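Local coordinates for protein phenolpthiocerol synthesis type-I polyketide synthase ppsA (PDB 7AKC) that supplies the acyltransferase domain of a modular polyketide synthase that probably loads extender units for building the lipid core of mycobacterial phthiocerols and phenolphthiocerols, at residues A[240-245]-A[274-279]; A[109-114]-A[174-179]; A[268-273]-A[299-304]. All blocks are in the same frame, centred on the assembly; numbering follows the deposited sequence.

Contact 1. Residues A[240-245]-A[274-279]. With NA (sodium ion), chain C.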
loop_
_atom_site.group_PDB
_atom_site.type_symbol
_atom_site.label_atom_id
_atom_site.label_comp_id
_atom_site.label_asym_id
_atom_site.label_seq_id
_atom_site.Cartn_x
_atom_site.Cartn_y
_atom_site.Cartn_z
ATOM N N GLY A 240 -3.282 16.441 5.354
ATOM C CA GLY A 240 -2.970 15.340 6.268
ATOM C C GLY A 240 -2.687 14.025 5.566
ATOM O O GLY A 240 -3.263 13.740 4.525
ATOM N N ILE A 241 -1.751 13.250 6.099
ATOM C CA ILE A 241 -1.417 11.948 5.566
ATOM C C ILE A 241 -1.112 11.015 6.721
ATOM O O ILE A 241 -0.483 11.423 7.712
ATOM C CB ILE A 241 -0.225 12.031 4.583
ATOM C CG1 ILE A 241 0.173 10.614 4.071
ATOM C CG2 ILE A 241 0.960 12.806 5.175
ATOM C CD1 ILE A 241 0.966 10.637 2.804
ATOM N N ILE A 242 -1.679 9.824 6.645
ATOM C CA ILE A 242 -1.354 8.771 7.581
ATOM C C ILE A 242 -0.497 7.787 6.813
ATOM O O ILE A 242 -0.930 7.235 5.783
ATOM C CB ILE A 242 -2.553 8.071 8.237
ATOM C CG1 ILE A 242 -3.499 9.117 8.877
ATOM C CG2 ILE A 242 -2.055 7.022 9.244
ATOM C CD1 ILE A 242 -4.705 8.532 9.484
ATOM N N SER A 243 0.759 7.632 7.233
ATOM C CA SER A 243 1.642 6.657 6.580
ATOM C C SER A 243 1.253 5.241 6.990
ATOM O O SER A 243 0.848 5.004 8.121
ATOM C CB SER A 243 3.079 6.905 7.022
ATOM O OG SER A 243 3.983 5.985 6.436
ATOM N N THR A 244 1.431 4.292 6.088
ATOM C CA THR A 244 1.241 2.880 6.385
ATOM C C THR A 244 2.614 2.196 6.606
ATOM O O THR A 244 2.684 0.959 6.777
ATOM C CB THR A 244 0.486 2.206 5.225
ATOM O OG1 THR A 244 1.201 2.377 3.973
ATOM C CG2 THR A 244 -0.992 2.697 5.116
ATOM N N THR A 245 3.697 2.957 6.635
ATOM C CA THR A 245 5.034 2.429 6.784
ATOM C C THR A 245 5.401 1.919 8.175
ATOM O O THR A 245 6.103 0.879 8.291
ATOM C CB THR A 245 6.042 3.483 6.316
ATOM O OG1 THR A 245 5.833 3.696 4.908
ATOM C CG2 THR A 245 7.499 3.061 6.570
ATOM N N ILE A 274 -6.278 3.035 8.258
ATOM C CA ILE A 274 -7.719 3.223 8.024
ATOM C C ILE A 274 -8.460 3.392 9.380
ATOM O O ILE A 274 -9.294 4.280 9.523
ATOM C CB ILE A 274 -8.268 1.976 7.264
ATOM C CG1 ILE A 274 -7.717 1.899 5.816
ATOM C CG2 ILE A 274 -9.819 1.947 7.252
ATOM C CD1 ILE A 274 -8.133 3.152 4.890
ATOM N N ALA A 275 -8.175 2.529 10.351
ATOM C CA ALA A 275 -8.808 2.591 11.670
ATOM C C ALA A 275 -8.553 3.937 12.337
ATOM O O ALA A 275 -9.444 4.503 12.978
ATOM C CB ALA A 275 -8.276 1.475 12.558
ATOM N N SER A 276 -7.331 4.467 12.177
ATOM C CA SER A 276 -6.999 5.772 12.797
ATOM C C SER A 276 -7.816 6.864 12.120
ATOM O O SER A 276 -8.364 7.752 12.781
ATOM C CB SER A 276 -5.517 6.069 12.626
ATOM O OG SER A 276 -5.191 7.350 13.145
ATOM N N ALA A 277 -7.885 6.828 10.787
ATOM C CA ALA A 277 -8.679 7.826 10.042
ATOM C C ALA A 277 -10.153 7.754 10.464
ATOM O O ALA A 277 -10.769 8.785 10.765
ATOM C CB ALA A 277 -8.535 7.561 8.531
ATOM N N GLY A 278 -10.689 6.545 10.603
ATOM C CA GLY A 278 -12.093 6.372 10.993
ATOM C C GLY A 278 -12.389 6.756 12.442
ATOM O O GLY A 278 -13.539 7.077 12.788
ATOM N N SER A 279 -11.355 6.779 13.289
ATOM C CA SER A 279 -11.455 7.066 14.712
ATOM C C SER A 279 -11.642 8.572 14.958
ATOM O O SER A 279 -11.070 9.355 14.214
ATOM C CB SER A 279 -10.149 6.665 15.397
ATOM O OG SER A 279 -10.124 7.109 16.752
HETATM NA NA NA C . -9.054 9.885 13.136
HETATM O O HOH W 1 -7.139 10.569 11.748
#
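A single methyl group carries most of this contact: CD1 of Ile-242 rests against the last turn of helix 270-278, where it lies 3.8 Å from the backbone N of Ala-277. The isoleucine gets there by stretching out. Its CG1 stands anti to the carbonyl carbon (chi1 -53°), and the second torsion is anti as well (chi2 178°), which carries the tip the full length of the side chain away from the strand. From there Ile-242 CD1 settles between two residues, 4.1 Å from Ala-277 CB and 3.9 Å from Ser-276 OG. The other branch, CG2, turns instead toward Ala-273, one turn earlier on the same helix. Strand 240-242 is an outermost strand of the five-stranded parallel sheet in this acyltransferase domain, paired with strand 107-110, and the helix packs beside it; Leu-107 touches both Ile-242 and Ala-277. No hydrogen bond joins the two segments, and the apolar touch is small. Polar order lies instead at the two ends. Beyond the strand, the backbone N of Thr-245 donates to Ser-243 OG at 3.0 Å, closing an ST turn, while the same hydroxyl also pairs with Glu-115. At the C-terminal end of the helix a sodium ion is bound by the carbonyl oxygens Ser-276 O at 2.3 Å and Ser-279 O at 2.4 Å, together with a water and the carbonyls of Ala-281 and Gly-283.

Contact 2. Residues A[109-114]-A[174-179]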
loop_
_atom_site.group_PDB
_atom_site.type_symbol
_atom_site.label_atom_id
_atom_site.label_comp_id
_atom_site.label_asym_id
_atom_site.label_seq_id
_atom_site.Cartn_x
_atom_site.Cartn_y
_atom_site.Cartn_z
ATOM N N ILE A 109 -4.156 8.318 2.325
ATOM C CA ILE A 109 -3.535 7.106 2.831
ATOM C C ILE A 109 -3.037 6.358 1.624
ATOM O O ILE A 109 -3.781 6.117 0.689
ATOM C CB ILE A 109 -4.514 6.248 3.663
ATOM C CG1 ILE A 109 -4.957 7.009 4.946
ATOM C CG2 ILE A 109 -3.874 4.923 4.010
ATOM C CD1 ILE A 109 -6.032 6.311 5.784
ATOM N N GLY A 110 -1.765 6.038 1.627
ATOM C CA GLY A 110 -1.150 5.277 0.546
ATOM C C GLY A 110 -0.846 3.885 1.065
ATOM O O GLY A 110 -0.247 3.735 2.126
ATOM N N HIS A 111 -1.229 2.867 0.299
ATOM C CA HIS A 111 -1.055 1.444 0.568
ATOM C C HIS A 111 0.147 0.955 -0.247
ATOM O O HIS A 111 0.187 1.128 -1.473
ATOM C CB HIS A 111 -2.337 0.738 0.135
ATOM C CG HIS A 111 -2.304 -0.751 0.091
ATOM N ND1 HIS A 111 -1.766 -1.431 -1.009
ATOM C CD2 HIS A 111 -2.876 -1.653 0.923
ATOM C CE1 HIS A 111 -1.977 -2.721 -0.768
ATOM N NE2 HIS A 111 -2.625 -2.901 0.391
ATOM N N SER A 112 1.149 0.363 0.436
ATOM C CA SER A 112 2.328 -0.184 -0.206
ATOM C C SER A 112 3.016 0.869 -1.135
ATOM O O SER A 112 3.196 2.015 -0.726
ATOM C CB SER A 112 1.965 -1.509 -0.907
ATOM O OG SER A 112 3.063 -2.095 -1.601
ATOM N N MET A 113 3.307 0.527 -2.383
ATOM C CA MET A 113 3.909 1.444 -3.346
ATOM C C MET A 113 3.059 2.714 -3.598
ATOM O O MET A 113 3.585 3.718 -4.064
ATOM C CB MET A 113 4.231 0.698 -4.647
ATOM C CG MET A 113 4.957 -0.627 -4.437
ATOM S SD MET A 113 6.698 -0.427 -3.993
ATOM C CE MET A 113 6.610 -0.615 -2.138
ATOM N N GLY A 114 1.789 2.692 -3.202
ATOM C CA GLY A 114 0.865 3.810 -3.330
ATOM C C GLY A 114 1.167 4.991 -2.424
ATOM O O GLY A 114 0.610 6.075 -2.621
ATOM N N ILE A 174 1.167 -7.353 4.459
ATOM C CA ILE A 174 0.122 -6.297 4.561
ATOM C C ILE A 174 -0.937 -6.671 5.563
ATOM O O ILE A 174 -1.427 -7.807 5.574
ATOM C CB ILE A 174 -0.574 -6.022 3.189
ATOM C CG1 ILE A 174 0.437 -5.795 2.048
ATOM C CG2 ILE A 174 -1.617 -4.846 3.255
ATOM C CD1 ILE A 174 -0.259 -5.648 0.610
ATOM N N TYR A 175 -1.266 -5.684 6.468
ATOM C CA TYR A 175 -2.362 -5.870 7.408
ATOM C C TYR A 175 -3.597 -5.336 6.670
ATOM O O TYR A 175 -3.801 -4.111 6.633
ATOM C CB TYR A 175 -2.154 -5.087 8.725
ATOM C CG TYR A 175 -0.970 -5.524 9.547
ATOM C CD1 TYR A 175 0.288 -4.966 9.342
ATOM C CD2 TYR A 175 -1.121 -6.428 10.596
ATOM C CE1 TYR A 175 1.367 -5.308 10.153
ATOM C CE2 TYR A 175 -0.050 -6.772 11.412
ATOM C CZ TYR A 175 1.185 -6.197 11.200
ATOM O OH TYR A 175 2.238 -6.575 11.977
ATOM N N ASN A 176 -4.332 -6.196 5.975
ATOM C CA ASN A 176 -5.503 -5.749 5.205
ATOM C C ASN A 176 -6.642 -5.298 6.066
ATOM O O ASN A 176 -7.165 -4.209 5.917
ATOM C CB ASN A 176 -5.979 -6.841 4.232
ATOM C CG ASN A 176 -5.548 -6.583 2.839
ATOM O OD1 ASN A 176 -4.570 -5.895 2.594
ATOM N ND2 ASN A 176 -6.246 -7.161 1.877
ATOM N N SER A 177 -7.059 -6.194 6.960
ATOM C CA SER A 177 -8.184 -5.984 7.836
ATOM C C SER A 177 -8.054 -7.068 8.933
ATOM O O SER A 177 -7.120 -7.890 8.907
ATOM C CB SER A 177 -9.483 -6.102 7.028
ATOM O OG SER A 177 -9.690 -7.450 6.612
ATOM N N PRO A 178 -8.891 -7.027 9.959
ATOM C CA PRO A 178 -8.707 -7.952 11.086
ATOM C C PRO A 178 -8.624 -9.423 10.736
ATOM O O PRO A 178 -7.859 -10.125 11.363
ATOM C CB PRO A 178 -9.910 -7.653 11.991
ATOM C CG PRO A 178 -10.178 -6.181 11.703
ATOM C CD PRO A 178 -9.973 -6.053 10.220
ATOM N N ARG A 179 -9.371 -9.878 9.733
ATOM C CA ARG A 179 -9.417 -11.292 9.370
ATOM C C ARG A 179 -8.753 -11.600 8.023
ATOM O O ARG A 179 -8.988 -12.676 7.475
ATOM C CB ARG A 179 -10.881 -11.754 9.314
ATOM C CG ARG A 179 -11.619 -11.484 10.602
ATOM C CD ARG A 179 -11.347 -12.624 11.561
#
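The imidazole of His-111 and the side chain of Ile-174 cross at about a right angle, and nearly all the close packing here is theirs. Both branches of the isoleucine reach the ring: CG2 and CD1 each come within 3.6 Å of His-111 NE2, and CD1 also lies 3.7 Å from CE1 of that histidine. With its CG1 anti to the carbonyl carbon and its second torsion anti (chi2 175°), Ile-174 spreads its two methyls along the far end of the imidazole, CG2 meeting it obliquely. The ring has other partners: ND1 makes a weak hydrogen bond with the backbone N of Gly-29, and the ring of Phe-270 meets it edge-to-face. The contact is looser toward Asn-176. Its OD1 stands at the imidazole edge, near the ring plane, but remains 4.2 Å from His-111 NE2, and no hydrogen bond spans the two segments. Asn-176 is partly exposed, whereas His-111 and Ile-174 are buried; Asn-176 ND2 makes a weak hydrogen bond to Gln-180 OE1. Asn-176 and Ser-177 both face Gln-180, forming a classic beta bulge where the strand ends. Residues 110-114 follow the GxSxG pattern of a nucleophile elbow, as in related acyltransferases. Ser-112, at its centre, has a positive phi of 53°, and its OG is hydrogen-bonded to His-214 NE2, consistent with a nucleophile and its histidine. The contact joins the strand-end turn of the parallel sheet to strand 171-177 at the margin of the four-stranded antiparallel sheet, with helix 270-278 packed against Ile-109 and helix 298-308 against Ser-177 and Pro-178.

Contact 3. Residues A[268-273]-A[299-304]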
loop_
_atom_site.group_PDB
_atom_site.type_symbol
_atom_site.label_atom_id
_atom_site.label_comp_id
_atom_site.label_asym_id
_atom_site.label_seq_id
_atom_site.Cartn_x
_atom_site.Cartn_y
_atom_site.Cartn_z
ATOM N N VAL A 268 2.940 -3.336 5.460
ATOM C CA VAL A 268 2.036 -2.209 5.115
ATOM C C VAL A 268 0.940 -2.170 6.190
ATOM O O VAL A 268 0.121 -3.111 6.270
ATOM C CB VAL A 268 1.393 -2.456 3.749
ATOM C CG1 VAL A 268 0.383 -1.340 3.437
ATOM C CG2 VAL A 268 2.452 -2.593 2.646
ATOM N N HIS A 269 0.956 -1.134 7.037
ATOM C CA HIS A 269 0.032 -1.010 8.177
ATOM C C HIS A 269 -1.280 -0.384 7.731
ATOM O O HIS A 269 -1.650 0.701 8.167
ATOM C CB HIS A 269 0.738 -0.230 9.341
ATOM C CG HIS A 269 1.991 -0.909 9.817
ATOM N ND1 HIS A 269 3.219 -0.724 9.189
ATOM C CD2 HIS A 269 2.132 -1.871 10.771
ATOM C CE1 HIS A 269 4.076 -1.527 9.816
ATOM N NE2 HIS A 269 3.476 -2.208 10.799
ATOM N N PHE A 270 -1.940 -1.021 6.754
ATOM C CA PHE A 270 -3.139 -0.463 6.124
ATOM C C PHE A 270 -4.315 -0.439 7.045
ATOM O O PHE A 270 -4.938 0.619 7.242
ATOM C CB PHE A 270 -3.450 -1.260 4.843
ATOM C CG PHE A 270 -4.589 -0.664 4.052
ATOM C CD1 PHE A 270 -4.468 0.590 3.461
ATOM C CD2 PHE A 270 -5.780 -1.350 3.903
ATOM C CE1 PHE A 270 -5.511 1.141 2.734
ATOM C CE2 PHE A 270 -6.855 -0.768 3.236
ATOM C CZ PHE A 270 -6.714 0.474 2.639
ATOM N N GLN A 271 -4.646 -1.613 7.673
ATOM C CA GLN A 271 -5.746 -1.620 8.638
ATOM C C GLN A 271 -5.587 -0.521 9.740
ATOM O O GLN A 271 -6.525 0.191 10.076
ATOM C CB GLN A 271 -5.765 -3.001 9.289
ATOM C CG GLN A 271 -6.759 -3.065 10.448
ATOM C CD GLN A 271 -6.668 -4.367 11.183
ATOM O OE1 GLN A 271 -6.329 -5.405 10.627
ATOM N NE2 GLN A 271 -6.967 -4.315 12.479
ATOM N N GLN A 272 -4.378 -0.392 10.262
ATOM C CA GLN A 272 -4.090 0.553 11.335
ATOM C C GLN A 272 -4.286 1.979 10.865
ATOM O O GLN A 272 -4.832 2.777 11.621
ATOM C CB GLN A 272 -2.643 0.362 11.858
ATOM C CG GLN A 272 -2.338 -1.028 12.478
ATOM C CD GLN A 272 -1.916 -2.085 11.467
ATOM O OE1 GLN A 272 -2.043 -1.941 10.256
ATOM N NE2 GLN A 272 -1.356 -3.167 11.973
ATOM N N ALA A 273 -3.851 2.318 9.623
ATOM C CA ALA A 273 -4.049 3.679 9.119
ATOM C C ALA A 273 -5.540 3.972 8.878
ATOM O O ALA A 273 -6.034 5.023 9.265
ATOM C CB ALA A 273 -3.252 3.886 7.823
ATOM N N GLN A 299 -13.490 -3.411 0.183
ATOM C CA GLN A 299 -13.985 -4.308 1.236
ATOM C C GLN A 299 -13.039 -4.329 2.440
ATOM O O GLN A 299 -13.524 -4.350 3.569
ATOM C CB GLN A 299 -14.342 -5.714 0.737
ATOM C CG GLN A 299 -15.175 -6.499 1.765
ATOM C CD GLN A 299 -16.589 -5.959 1.965
ATOM O OE1 GLN A 299 -17.370 -5.798 1.007
ATOM N NE2 GLN A 299 -16.971 -5.722 3.216
ATOM N N ALA A 300 -11.715 -4.205 2.230
ATOM C CA ALA A 300 -10.764 -4.123 3.353
ATOM C C ALA A 300 -11.025 -2.895 4.198
ATOM O O ALA A 300 -10.896 -2.949 5.428
ATOM C CB ALA A 300 -9.331 -4.075 2.842
ATOM N N ILE A 301 -11.369 -1.772 3.542
ATOM C CA ILE A 301 -11.670 -0.536 4.254
ATOM C C ILE A 301 -12.871 -0.716 5.170
ATOM O O ILE A 301 -12.781 -0.432 6.372
ATOM C CB ILE A 301 -11.827 0.606 3.215
ATOM C CG1 ILE A 301 -10.435 0.946 2.641
ATOM C CG2 ILE A 301 -12.571 1.815 3.787
ATOM C CD1 ILE A 301 -10.398 1.894 1.371
ATOM N N ILE A 302 -13.980 -1.241 4.606
ATOM C CA ILE A 302 -15.219 -1.476 5.335
ATOM C C ILE A 302 -15.031 -2.489 6.443
ATOM O O ILE A 302 -15.530 -2.273 7.542
ATOM C CB ILE A 302 -16.341 -1.921 4.383
ATOM C CG1 ILE A 302 -16.528 -0.922 3.252
ATOM C CG2 ILE A 302 -17.628 -2.142 5.134
ATOM C CD1 ILE A 302 -17.285 -1.480 2.076
ATOM N N ASP A 303 -14.329 -3.613 6.168
ATOM C CA ASP A 303 -14.114 -4.633 7.185
ATOM C C ASP A 303 -13.357 -4.045 8.384
ATOM O O ASP A 303 -13.787 -4.239 9.512
ATOM C CB ASP A 303 -13.335 -5.827 6.603
ATOM C CG ASP A 303 -14.125 -6.669 5.599
ATOM O OD1 ASP A 303 -15.366 -6.541 5.561
ATOM O OD2 ASP A 303 -13.490 -7.471 4.857
ATOM N N THR A 304 -12.313 -3.232 8.135
ATOM C CA THR A 304 -11.548 -2.595 9.217
ATOM C C THR A 304 -12.437 -1.636 10.045
ATOM O O THR A 304 -12.436 -1.670 11.289
ATOM C CB THR A 304 -10.338 -1.836 8.641
ATOM O OG1 THR A 304 -9.419 -2.824 8.198
ATOM C CG2 THR A 304 -9.639 -0.891 9.714
#
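Helices 270-278 and 298-308 of the acyltransferase domain meet here, the first of them through its opening turn, just after the inverse gamma turn centred on N-cap residue His-269. Phe-270 and Gln-271 face the second helix side by side, yet each touches it in its own way. The phenyl ring of Phe-270, with CG anti to the backbone N (chi1 -174°), extends toward the other helix and offers its far end. Ala-300 CB sits at the ring edge, near its plane, 4.1 Å from Phe-270 CE2, while Ile-301 comes in obliquely, its CG1 3.8 Å from CZ of the phenylalanine. The backbones draw closest at the next residue of the first helix and one turn on from Ala-300 in the second, where the CA atoms of Gln-271 and Thr-304 are 5.9 Å apart. Here the threonine wedges both of its branches against the glutamine: CG2 packs 3.3 Å from the backbone O of Gln-271, and OG1 lies 3.5 Å from its CG. Thr-304 OG1 is also 3.1 Å from Ala-300 O, back along its own helix. On the outer side of helix 298-308, Gln-299 NE2 donates to Asp-303 OD1 at 3.0 Å, reaching the carboxylate from above its plane, 44° out of it. Further along helix 270-278, Ile-274 also packs on Ile-301 and Thr-304. With no hydrogen bond between the two segments, their fit rests on shape, and van der Waals contact probably provides most of the cohesion across the interface.

From the N terminus, the chain first passes through 109-114 and, some 60 residues later, returns at 174-179, so contact 2 closes its loop before either of the others opens. Contact 1 then starts at 240-245; contact 3 begins at 268-273 before contact 1 is completed at 274-279, and finishes at 299-304, so these two cross and share helix 270-278. That helix lies beside the edge of the parallel sheet and reaches helix 298-308. Thr-244 bridges the contacts, its OG1 probably hydrogen-bonded to Gly-110 O and its O to His-269 N. Tyr-175 similarly joins contacts 2 and 3, tying the antiparallel sheet to the helix start.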